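Local coordinates for telomere length regulator taz1 (Schizosaccharomyces pombe, PDB 4ZMI), which binds double-stranded telomeric DNA and regulates telomere length and function, here represented by its all-helical domain, at residues Asn42-Leu50 with Asp109-His117; Asp140-Arg151 with Phe217-Glu227. One frame throughout, in Å; residues are numbered along the deposited sequence.

Interaction 1 of 2, residues Asn42-Leu50 with Asp109-His117; sequences NPESFSERL and DLLDNTNKH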
loop_
_atom_site.group_PDB
_atom_site.type_symbol
_atom_site.label_atom_id
_atom_site.label_comp_id
_atom_site.label_asym_id
_atom_site.label_seq_id
_atom_site.Cartn_x
_atom_site.Cartn_y
_atom_site.Cartn_z
ATOM N N ASN A 42 12.561 8.030 12.368
ATOM C CA ASN A 42 12.227 8.208 10.962
ATOM C C ASN A 42 12.545 6.923 10.204
ATOM O O ASN A 42 13.116 5.995 10.797
ATOM C CB ASN A 42 12.977 9.413 10.380
ATOM C CG ASN A 42 14.464 9.365 10.660
ATOM O OD1 ASN A 42 15.068 8.291 10.719
ATOM N ND2 ASN A 42 15.065 10.534 10.834
ATOM N N PRO A 43 12.165 6.849 8.911
ATOM C CA PRO A 43 12.509 5.636 8.168
ATOM C C PRO A 43 13.999 5.304 8.227
ATOM O O PRO A 43 14.342 4.139 8.427
ATOM C CB PRO A 43 12.067 5.957 6.728
ATOM C CG PRO A 43 11.537 7.379 6.749
ATOM C CD PRO A 43 11.209 7.686 8.163
ATOM N N GLU A 44 14.866 6.303 8.085
ATOM C CA GLU A 44 16.305 6.045 8.124
ATOM C C GLU A 44 16.721 5.364 9.423
ATOM O O GLU A 44 17.593 4.485 9.428
ATOM C CB GLU A 44 17.108 7.324 7.922
ATOM C CG GLU A 44 18.609 7.124 8.075
ATOM C CD GLU A 44 19.185 6.182 7.037
ATOM O OE1 GLU A 44 18.749 6.255 5.862
ATOM O OE2 GLU A 44 20.076 5.374 7.395
ATOM N N SER A 45 16.076 5.751 10.514
ATOM C CA SER A 45 16.350 5.123 11.807
ATOM C C SER A 45 15.848 3.690 11.826
ATOM O O SER A 45 16.485 2.797 12.407
ATOM C CB SER A 45 15.704 5.911 12.944
ATOM O OG SER A 45 16.157 7.249 12.930
ATOM N N PHE A 46 14.692 3.487 11.201
ATOM C CA PHE A 46 14.120 2.160 11.059
ATOM C C PHE A 46 15.146 1.302 10.331
ATOM O O PHE A 46 15.341 0.128 10.661
ATOM C CB PHE A 46 12.804 2.233 10.281
ATOM C CG PHE A 46 11.847 1.128 10.595
ATOM C CD1 PHE A 46 12.280 -0.034 11.212
ATOM C CD2 PHE A 46 10.505 1.248 10.258
ATOM C CE1 PHE A 46 11.396 -1.058 11.493
ATOM C CE2 PHE A 46 9.617 0.226 10.533
ATOM C CZ PHE A 46 10.068 -0.930 11.151
ATOM N N SER A 47 15.837 1.917 9.374
ATOM C CA SER A 47 16.808 1.198 8.547
ATOM C C SER A 47 18.030 0.773 9.352
ATOM O O SER A 47 18.438 -0.387 9.326
ATOM C CB SER A 47 17.254 2.059 7.362
ATOM O OG SER A 47 16.187 2.282 6.466
ATOM N N GLU A 48 18.606 1.727 10.066
ATOM C CA GLU A 48 19.775 1.456 10.882
ATOM C C GLU A 48 19.478 0.381 11.910
ATOM O O GLU A 48 20.274 -0.533 12.101
ATOM C CB GLU A 48 20.242 2.722 11.586
ATOM C CG GLU A 48 20.609 3.850 10.650
ATOM C CD GLU A 48 20.927 5.135 11.399
ATOM O OE1 GLU A 48 21.059 5.084 12.647
ATOM O OE2 GLU A 48 21.038 6.197 10.744
ATOM N N ARG A 49 18.333 0.478 12.573
ATOM C CA ARG A 49 18.005 -0.523 13.578
ATOM C C ARG A 49 17.831 -1.908 12.958
ATOM O O ARG A 49 18.220 -2.906 13.561
ATOM C CB ARG A 49 16.782 -0.115 14.401
ATOM C CG ARG A 49 16.229 -1.211 15.322
ATOM C CD ARG A 49 17.206 -1.674 16.411
ATOM N NE ARG A 49 16.547 -2.595 17.343
ATOM C CZ ARG A 49 17.142 -3.215 18.362
ATOM N NH1 ARG A 49 18.434 -3.030 18.605
ATOM N NH2 ARG A 49 16.437 -4.027 19.142
ATOM N N LEU A 50 17.273 -1.977 11.752
ATOM C CA LEU A 50 17.085 -3.273 11.112
ATOM C C LEU A 50 18.418 -3.955 10.750
ATOM O O LEU A 50 18.560 -5.175 10.887
ATOM C CB LEU A 50 16.148 -3.164 9.898
ATOM C CG LEU A 50 14.645 -3.124 10.219
ATOM C CD1 LEU A 50 13.817 -2.733 9.014
ATOM C CD2 LEU A 50 14.153 -4.459 10.753
ATOM N N ASP A 109 7.932 -0.509 2.868
ATOM C CA ASP A 109 7.790 0.801 2.243
ATOM C C ASP A 109 7.912 1.877 3.324
ATOM O O ASP A 109 8.130 3.047 3.018
ATOM C CB ASP A 109 6.445 0.909 1.498
ATOM C CG ASP A 109 6.362 2.128 0.582
ATOM O OD1 ASP A 109 7.394 2.525 0.010
ATOM O OD2 ASP A 109 5.253 2.687 0.425
ATOM N N LEU A 110 7.806 1.464 4.585
ATOM C CA LEU A 110 8.061 2.354 5.721
ATOM C C LEU A 110 9.519 2.753 5.782
ATOM O O LEU A 110 9.891 3.652 6.536
ATOM C CB LEU A 110 7.703 1.661 7.027
ATOM C CG LEU A 110 6.218 1.382 7.188
ATOM C CD1 LEU A 110 5.994 0.390 8.314
ATOM C CD2 LEU A 110 5.456 2.696 7.409
ATOM N N LEU A 111 10.347 2.062 5.003
ATOM C CA LEU A 111 11.781 2.323 4.972
ATOM C C LEU A 111 12.154 3.409 3.962
ATOM O O LEU A 111 13.315 3.791 3.853
ATOM C CB LEU A 111 12.551 1.028 4.677
ATOM C CG LEU A 111 12.384 -0.100 5.700
ATOM C CD1 LEU A 111 13.161 -1.345 5.310
ATOM C CD2 LEU A 111 12.804 0.380 7.093
ATOM N N ASP A 112 11.169 3.901 3.216
ATOM C CA ASP A 112 11.424 4.892 2.168
ATOM C C ASP A 112 11.751 6.250 2.786
ATOM O O ASP A 112 10.854 6.998 3.154
ATOM C CB ASP A 112 10.201 4.998 1.242
ATOM C CG ASP A 112 10.267 6.193 0.311
ATOM O OD1 ASP A 112 11.369 6.743 0.099
ATOM O OD2 ASP A 112 9.204 6.591 -0.209
ATOM N N ASN A 113 13.032 6.593 2.870
ATOM C CA ASN A 113 13.405 7.868 3.484
ATOM C C ASN A 113 13.115 9.118 2.644
ATOM O O ASN A 113 13.540 10.204 3.009
ATOM C CB ASN A 113 14.858 7.855 3.996
ATOM C CG ASN A 113 15.891 7.907 2.882
ATOM O OD1 ASN A 113 15.713 8.588 1.870
ATOM N ND2 ASN A 113 16.995 7.189 3.074
ATOM N N THR A 114 12.409 8.974 1.522
ATOM C CA THR A 114 11.954 10.152 0.787
ATOM C C THR A 114 10.538 10.523 1.239
ATOM O O THR A 114 10.011 11.579 0.877
ATOM C CB THR A 114 11.909 9.908 -0.723
ATOM O OG1 THR A 114 11.017 8.821 -1.001
ATOM C CG2 THR A 114 13.301 9.586 -1.278
ATOM N N ASN A 115 9.930 9.640 2.025
ATOM C CA ASN A 115 8.557 9.819 2.492
ATOM C C ASN A 115 7.488 9.828 1.376
ATOM O O ASN A 115 6.362 10.303 1.581
ATOM C CB ASN A 115 8.449 11.082 3.356
ATOM C CG ASN A 115 9.370 11.038 4.563
ATOM O OD1 ASN A 115 9.547 9.994 5.175
ATOM N ND2 ASN A 115 9.968 12.171 4.897
ATOM N N LYS A 116 7.834 9.320 0.195
ATOM C CA LYS A 116 6.840 9.181 -0.880
ATOM C C LYS A 116 5.859 8.037 -0.618
ATOM O O LYS A 116 4.694 8.106 -0.993
ATOM C CB LYS A 116 7.523 8.981 -2.239
ATOM C CG LYS A 116 8.128 10.252 -2.818
ATOM C CD LYS A 116 8.836 9.923 -4.131
ATOM C CE LYS A 116 9.431 11.159 -4.775
ATOM N NZ LYS A 116 10.195 10.834 -6.014
ATOM N N HIS A 117 6.346 6.991 0.035
ATOM C CA HIS A 117 5.558 5.802 0.335
ATOM C C HIS A 117 4.612 5.395 -0.802
ATOM O O HIS A 117 3.407 5.254 -0.602
ATOM C CB HIS A 117 4.807 5.993 1.643
ATOM C CG HIS A 117 5.680 6.467 2.769
ATOM N ND1 HIS A 117 6.708 5.699 3.283
ATOM C CD2 HIS A 117 5.687 7.624 3.467
ATOM C CE1 HIS A 117 7.302 6.372 4.258
ATOM N NE2 HIS A 117 6.706 7.540 4.388
#

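Interaction 2 of 2, residues Asp140-Arg151 with Phe217-Glu227; sequences DALVLFEELVIR and FVNAVIHFLLE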
loop_
_atom_site.group_PDB
_atom_site.type_symbol
_atom_site.label_atom_id
_atom_site.label_comp_id
_atom_site.label_asym_id
_atom_site.label_seq_id
_atom_site.Cartn_x
_atom_site.Cartn_y
_atom_site.Cartn_z
ATOM N N ASP A 140 -10.540 4.293 8.496
ATOM C CA ASP A 140 -9.107 4.119 8.740
ATOM C C ASP A 140 -8.253 4.353 7.480
ATOM O O ASP A 140 -7.133 4.862 7.564
ATOM C CB ASP A 140 -8.836 2.709 9.292
ATOM C CG ASP A 140 -9.533 2.449 10.640
ATOM O OD1 ASP A 140 -10.287 3.333 11.122
ATOM O OD2 ASP A 140 -9.341 1.353 11.214
ATOM N N ALA A 141 -8.767 3.963 6.317
ATOM C CA ALA A 141 -8.017 4.144 5.079
ATOM C C ALA A 141 -7.983 5.620 4.682
ATOM O O ALA A 141 -6.956 6.125 4.231
ATOM C CB ALA A 141 -8.594 3.285 3.967
ATOM N N LEU A 142 -9.094 6.319 4.861
ATOM C CA LEU A 142 -9.086 7.764 4.647
ATOM C C LEU A 142 -8.076 8.458 5.550
ATOM O O LEU A 142 -7.351 9.360 5.120
ATOM C CB LEU A 142 -10.471 8.351 4.853
ATOM C CG LEU A 142 -11.374 7.969 3.680
ATOM C CD1 LEU A 142 -12.819 8.397 3.924
ATOM C CD2 LEU A 142 -10.838 8.579 2.402
ATOM N N VAL A 143 -7.993 8.020 6.797
ATOM C CA VAL A 143 -7.132 8.721 7.740
ATOM C C VAL A 143 -5.671 8.475 7.382
ATOM O O VAL A 143 -4.873 9.413 7.281
ATOM C CB VAL A 143 -7.462 8.347 9.200
ATOM C CG1 VAL A 143 -6.474 8.983 10.152
ATOM C CG2 VAL A 143 -8.888 8.800 9.531
ATOM N N LEU A 144 -5.338 7.217 7.133
ATOM C CA LEU A 144 -3.999 6.876 6.702
ATOM C C LEU A 144 -3.669 7.593 5.387
ATOM O O LEU A 144 -2.539 8.005 5.159
ATOM C CB LEU A 144 -3.886 5.371 6.566
ATOM C CG LEU A 144 -2.454 4.864 6.449
ATOM C CD1 LEU A 144 -1.679 5.171 7.703
ATOM C CD2 LEU A 144 -2.434 3.363 6.163
ATOM N N PHE A 145 -4.669 7.783 4.540
ATOM C CA PHE A 145 -4.440 8.484 3.273
ATOM C C PHE A 145 -4.044 9.935 3.507
ATOM O O PHE A 145 -3.124 10.442 2.870
ATOM C CB PHE A 145 -5.644 8.393 2.323
ATOM C CG PHE A 145 -5.382 8.997 0.969
ATOM C CD1 PHE A 145 -4.821 8.235 -0.053
ATOM C CD2 PHE A 145 -5.656 10.330 0.722
ATOM C CE1 PHE A 145 -4.565 8.793 -1.291
ATOM C CE2 PHE A 145 -5.389 10.895 -0.510
ATOM C CZ PHE A 145 -4.849 10.129 -1.519
ATOM N N GLU A 146 -4.724 10.607 4.432
ATOM C CA GLU A 146 -4.364 11.997 4.736
ATOM C C GLU A 146 -2.970 12.120 5.311
ATOM O O GLU A 146 -2.265 13.066 4.998
ATOM C CB GLU A 146 -5.370 12.665 5.667
ATOM C CG GLU A 146 -5.362 14.180 5.581
ATOM C CD GLU A 146 -4.550 14.837 6.676
ATOM O OE1 GLU A 146 -4.041 14.118 7.568
ATOM O OE2 GLU A 146 -4.429 16.083 6.646
ATOM N N GLU A 147 -2.564 11.155 6.126
ATOM C CA GLU A 147 -1.197 11.121 6.636
ATOM C C GLU A 147 -0.132 10.976 5.538
ATOM O O GLU A 147 0.876 11.696 5.546
ATOM C CB GLU A 147 -1.025 10.012 7.670
ATOM C CG GLU A 147 0.344 10.036 8.321
ATOM C CD GLU A 147 0.531 11.230 9.266
ATOM O OE1 GLU A 147 -0.484 11.723 9.798
ATOM O OE2 GLU A 147 1.687 11.666 9.479
ATOM N N LEU A 148 -0.354 10.051 4.598
ATOM C CA LEU A 148 0.567 9.888 3.483
ATOM C C LEU A 148 0.636 11.201 2.726
ATOM O O LEU A 148 1.687 11.592 2.244
ATOM C CB LEU A 148 0.110 8.765 2.539
ATOM C CG LEU A 148 0.028 7.408 3.224
ATOM C CD1 LEU A 148 -0.597 6.371 2.293
ATOM C CD2 LEU A 148 1.443 7.008 3.631
ATOM N N VAL A 149 -0.489 11.902 2.640
ATOM C CA VAL A 149 -0.492 13.189 1.942
ATOM C C VAL A 149 0.406 14.199 2.669
ATOM O O VAL A 149 1.215 14.886 2.024
ATOM C CB VAL A 149 -1.917 13.727 1.709
ATOM C CG1 VAL A 149 -1.880 15.110 1.087
ATOM C CG2 VAL A 149 -2.668 12.770 0.798
ATOM N N ILE A 150 0.300 14.248 4.001
ATOM C CA ILE A 150 1.143 15.133 4.805
ATOM C C ILE A 150 2.606 14.776 4.600
ATOM O O ILE A 150 3.434 15.646 4.319
ATOM C CB ILE A 150 0.877 15.004 6.318
ATOM C CG1 ILE A 150 -0.609 15.041 6.629
ATOM C CG2 ILE A 150 1.578 16.119 7.049
ATOM C CD1 ILE A 150 -1.246 16.355 6.317
ATOM N N ARG A 151 2.909 13.488 4.751
ATOM C CA ARG A 151 4.278 13.000 4.642
ATOM C C ARG A 151 4.882 13.391 3.302
ATOM O O ARG A 151 6.010 13.875 3.248
ATOM C CB ARG A 151 4.357 11.482 4.901
ATOM C CG ARG A 151 4.056 11.136 6.380
ATOM C CD ARG A 151 4.313 9.673 6.737
ATOM N NE ARG A 151 5.727 9.321 6.677
ATOM C CZ ARG A 151 6.598 9.591 7.647
ATOM N NH1 ARG A 151 6.203 10.233 8.753
ATOM N NH2 ARG A 151 7.875 9.239 7.510
ATOM N N PHE A 217 2.998 6.616 13.200
ATOM C CA PHE A 217 2.706 6.335 11.802
ATOM C C PHE A 217 2.829 4.838 11.576
ATOM O O PHE A 217 1.887 4.182 11.115
ATOM C CB PHE A 217 3.661 7.111 10.900
ATOM C CG PHE A 217 3.505 6.801 9.434
ATOM C CD1 PHE A 217 2.262 6.834 8.837
ATOM C CD2 PHE A 217 4.607 6.502 8.647
ATOM C CE1 PHE A 217 2.116 6.555 7.486
ATOM C CE2 PHE A 217 4.456 6.232 7.292
ATOM C CZ PHE A 217 3.210 6.264 6.721
ATOM N N VAL A 218 3.980 4.297 11.957
ATOM C CA VAL A 218 4.265 2.886 11.769
ATOM C C VAL A 218 3.203 2.035 12.425
ATOM O O VAL A 218 2.632 1.144 11.798
ATOM C CB VAL A 218 5.632 2.508 12.324
ATOM C CG1 VAL A 218 5.823 1.000 12.295
ATOM C CG2 VAL A 218 6.722 3.197 11.525
ATOM N N ASN A 219 2.908 2.324 13.682
ATOM C CA ASN A 219 1.873 1.564 14.366
ATOM C C ASN A 219 0.508 1.669 13.683
ATOM O O ASN A 219 -0.233 0.698 13.626
ATOM C CB ASN A 219 1.814 1.897 15.865
ATOM C CG ASN A 219 2.825 1.085 16.676
ATOM O OD1 ASN A 219 3.043 -0.106 16.414
ATOM N ND2 ASN A 219 3.456 1.731 17.658
ATOM N N ALA A 220 0.178 2.825 13.123
ATOM C CA ALA A 220 -1.086 2.928 12.399
ATOM C C ALA A 220 -1.017 2.104 11.092
ATOM O O ALA A 220 -2.004 1.481 10.685
ATOM C CB ALA A 220 -1.455 4.390 12.132
ATOM N N VAL A 221 0.152 2.067 10.461
ATOM C CA VAL A 221 0.297 1.312 9.212
ATOM C C VAL A 221 0.114 -0.172 9.494
ATOM O O VAL A 221 -0.732 -0.830 8.888
ATOM C CB VAL A 221 1.668 1.569 8.538
ATOM C CG1 VAL A 221 1.906 0.584 7.404
ATOM C CG2 VAL A 221 1.721 2.975 8.004
ATOM N N ILE A 222 0.894 -0.680 10.443
ATOM C CA ILE A 222 0.808 -2.074 10.850
ATOM C C ILE A 222 -0.612 -2.433 11.217
ATOM O O ILE A 222 -1.137 -3.441 10.768
ATOM C CB ILE A 222 1.718 -2.365 12.052
ATOM C CG1 ILE A 222 3.181 -2.358 11.606
ATOM C CG2 ILE A 222 1.351 -3.701 12.683
ATOM C CD1 ILE A 222 4.165 -2.270 12.731
ATOM N N HIS A 223 -1.243 -1.587 12.015
ATOM C CA HIS A 223 -2.627 -1.823 12.388
ATOM C C HIS A 223 -3.482 -1.982 11.138
ATOM O O HIS A 223 -4.232 -2.951 11.014
ATOM C CB HIS A 223 -3.172 -0.675 13.241
ATOM C CG HIS A 223 -4.432 -1.017 13.978
ATOM N ND1 HIS A 223 -5.657 -1.121 13.353
ATOM C CD2 HIS A 223 -4.657 -1.268 15.290
ATOM C CE1 HIS A 223 -6.582 -1.428 14.247
ATOM N NE2 HIS A 223 -6.000 -1.525 15.431
ATOM N N PHE A 224 -3.348 -1.033 10.214
ATOM C CA PHE A 224 -4.195 -0.998 9.021
ATOM C C PHE A 224 -3.991 -2.198 8.109
ATOM O O PHE A 224 -4.954 -2.749 7.590
ATOM C CB PHE A 224 -3.971 0.286 8.229
ATOM C CG PHE A 224 -4.712 0.320 6.923
ATOM C CD1 PHE A 224 -6.056 0.621 6.889
ATOM C CD2 PHE A 224 -4.064 0.056 5.736
ATOM C CE1 PHE A 224 -6.735 0.663 5.696
ATOM C CE2 PHE A 224 -4.743 0.089 4.544
ATOM C CZ PHE A 224 -6.079 0.393 4.522
ATOM N N LEU A 225 -2.737 -2.597 7.915
ATOM C CA LEU A 225 -2.428 -3.769 7.109
ATOM C C LEU A 225 -2.938 -5.037 7.788
ATOM O O LEU A 225 -3.100 -6.066 7.146
ATOM C CB LEU A 225 -0.916 -3.891 6.870
ATOM C CG LEU A 225 -0.142 -2.737 6.217
ATOM C CD1 LEU A 225 1.314 -3.119 5.958
ATOM C CD2 LEU A 225 -0.802 -2.286 4.931
ATOM N N LEU A 226 -3.169 -4.969 9.094
ATOM C CA LEU A 226 -3.687 -6.117 9.828
ATOM C C LEU A 226 -5.196 -6.257 9.666
ATOM O O LEU A 226 -5.679 -7.356 9.410
ATOM C CB LEU A 226 -3.316 -6.038 11.309
ATOM C CG LEU A 226 -1.894 -6.448 11.689
ATOM C CD1 LEU A 226 -1.611 -6.108 13.141
ATOM C CD2 LEU A 226 -1.681 -7.921 11.443
ATOM N N GLU A 227 -5.936 -5.155 9.818
ATOM C CA GLU A 227 -7.374 -5.139 9.528
ATOM C C GLU A 227 -7.637 -5.654 8.122
ATOM O O GLU A 227 -8.507 -6.497 7.913
ATOM C CB GLU A 227 -7.947 -3.725 9.589
ATOM C CG GLU A 227 -7.651 -2.927 10.829
ATOM C CD GLU A 227 -8.246 -1.537 10.741
ATOM O OE1 GLU A 227 -9.378 -1.400 10.224
ATOM O OE2 GLU A 227 -7.573 -0.581 11.172
#

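Interaction 1 of 2, residues Asn42-Leu50 with Asp109-His117
Pro-43 and Leu-111 bring the start of helix 43-50 against the loop that joins helices 95-107 and 118-130, a helix N-terminus seated on an interhelical connection of the all-helical Taz1 domain. Their CA atoms lie 4.7 Å apart. The tight side begins at the proline ring, whose CB rests 3.2 Å from the carbonyl oxygen O of Leu-110, while its CG reaches both Asp-112 O and Asn-115 OD1; the Asn-115 amide is held by a hydrogen bond between ND2 and Thr-155 OG1. With CG of Leu-111 anti to its carbonyl carbon (chi1 -61°), the branched end swings toward the helix, and CD2 comes to 3.7 Å from CB of Phe-46, meets that ring obliquely, and also touches Ser-47 OG and CD1 of Leu-50. Helix 5-35 packs on Phe-46 and Leu-50, helix 52-68 on Leu-50 and Leu-111, and Phe-214 of helix 214-229 on Phe-46.

The solvent side is looser. Glu-44 and the exposed Asn-113 run side by side in the same direction, joined by one weak hydrogen bond from ND2 to OE1, with the carboxylate and amide planes 43° apart. Each segment also carries its own cap or turn: Asp-112 forms an Asx turn through Thr-114 N, and Asn-42 N-caps the helix, its OD1 accepting from Ser-45 N at 2.7 Å, nearly in line with the C=O bond.

Interaction 2 of 2, residues Asp140-Arg151 with Phe217-Glu227
Helices 140-151 and 217-227 run roughly antiparallel, their N-to-C directions 145° apart and their axes 10.8 Å from each other at closest approach, with Leu-144 near Val-221 in the middle. Phe-217 is a knob in a hole formed by Leu-144, Glu-147, Leu-148 and Arg-151. Arg-151 CD lies over the centre of the ring, 3.5 Å from its centroid, as a CH-pi contact, and the guanidinium continues past the rim with its plane only 15° from that of the ring. The bend in the arginine chain at chi3 (67°) lays this group nearly flat over the CD2 side of the ring, its NE in a probable hydrogen bond with His-117. The other ring face carries CG2 of Val-221 from the same helix, while CD2 of Leu-148 comes in at the ring edge, 3.6 Å from CZ. An alanine in place of Phe-217 would probably open a gap between the two helices, leaving the Arg-151 methylene without its aromatic surface and the arginine less firmly oriented. Leu-144 uses both branches: CD1 reaches Phe-217 and Val-221, and CD2 lies 3.7 Å from CD2 of Phe-224. That second ring also receives Ala-141 CB obliquely, 3.6 Å from CE1, and meets Phe-137 with nearly parallel planes. At the less buried end, Asp-140 OD2 approaches Glu-227 OE2 to 2.6 Å, the carboxylates nearly perpendicular; one of the two acids probably holds a proton, which would offset the repulsion. His-223 ND1 donates to Glu-227 OE2, close to the imidazole plane. Together these contacts form a buried antiparallel helix pair with one knob-into-hole contact, at Phe-217, in the core of the all-helical Taz1 domain.

How the interactions relate
The two contacts adjoin, with centres 15 Å apart, and both segments of interaction 1 precede those of interaction 2 in the chain. Arg-151 joins them. Its NE lies 3.1 Å from NE2 of His-117, a probable hydrogen bond, and its NH2 comes within 3.0 Å of OD1 of Asn-115, a close approach where the loop of interaction 1 meets the C-terminal part of helix 137-154. Apolar contact continues across the same seam, where CD2 of Leu-110 packs 3.7 Å from CE2 of Phe-217. A bound cobalt ion lies about 5 Å from the side chain of Glu-147 in interaction 2; the magnesium site is formed elsewhere, by Leu-168, Leu-171 and Tyr-173.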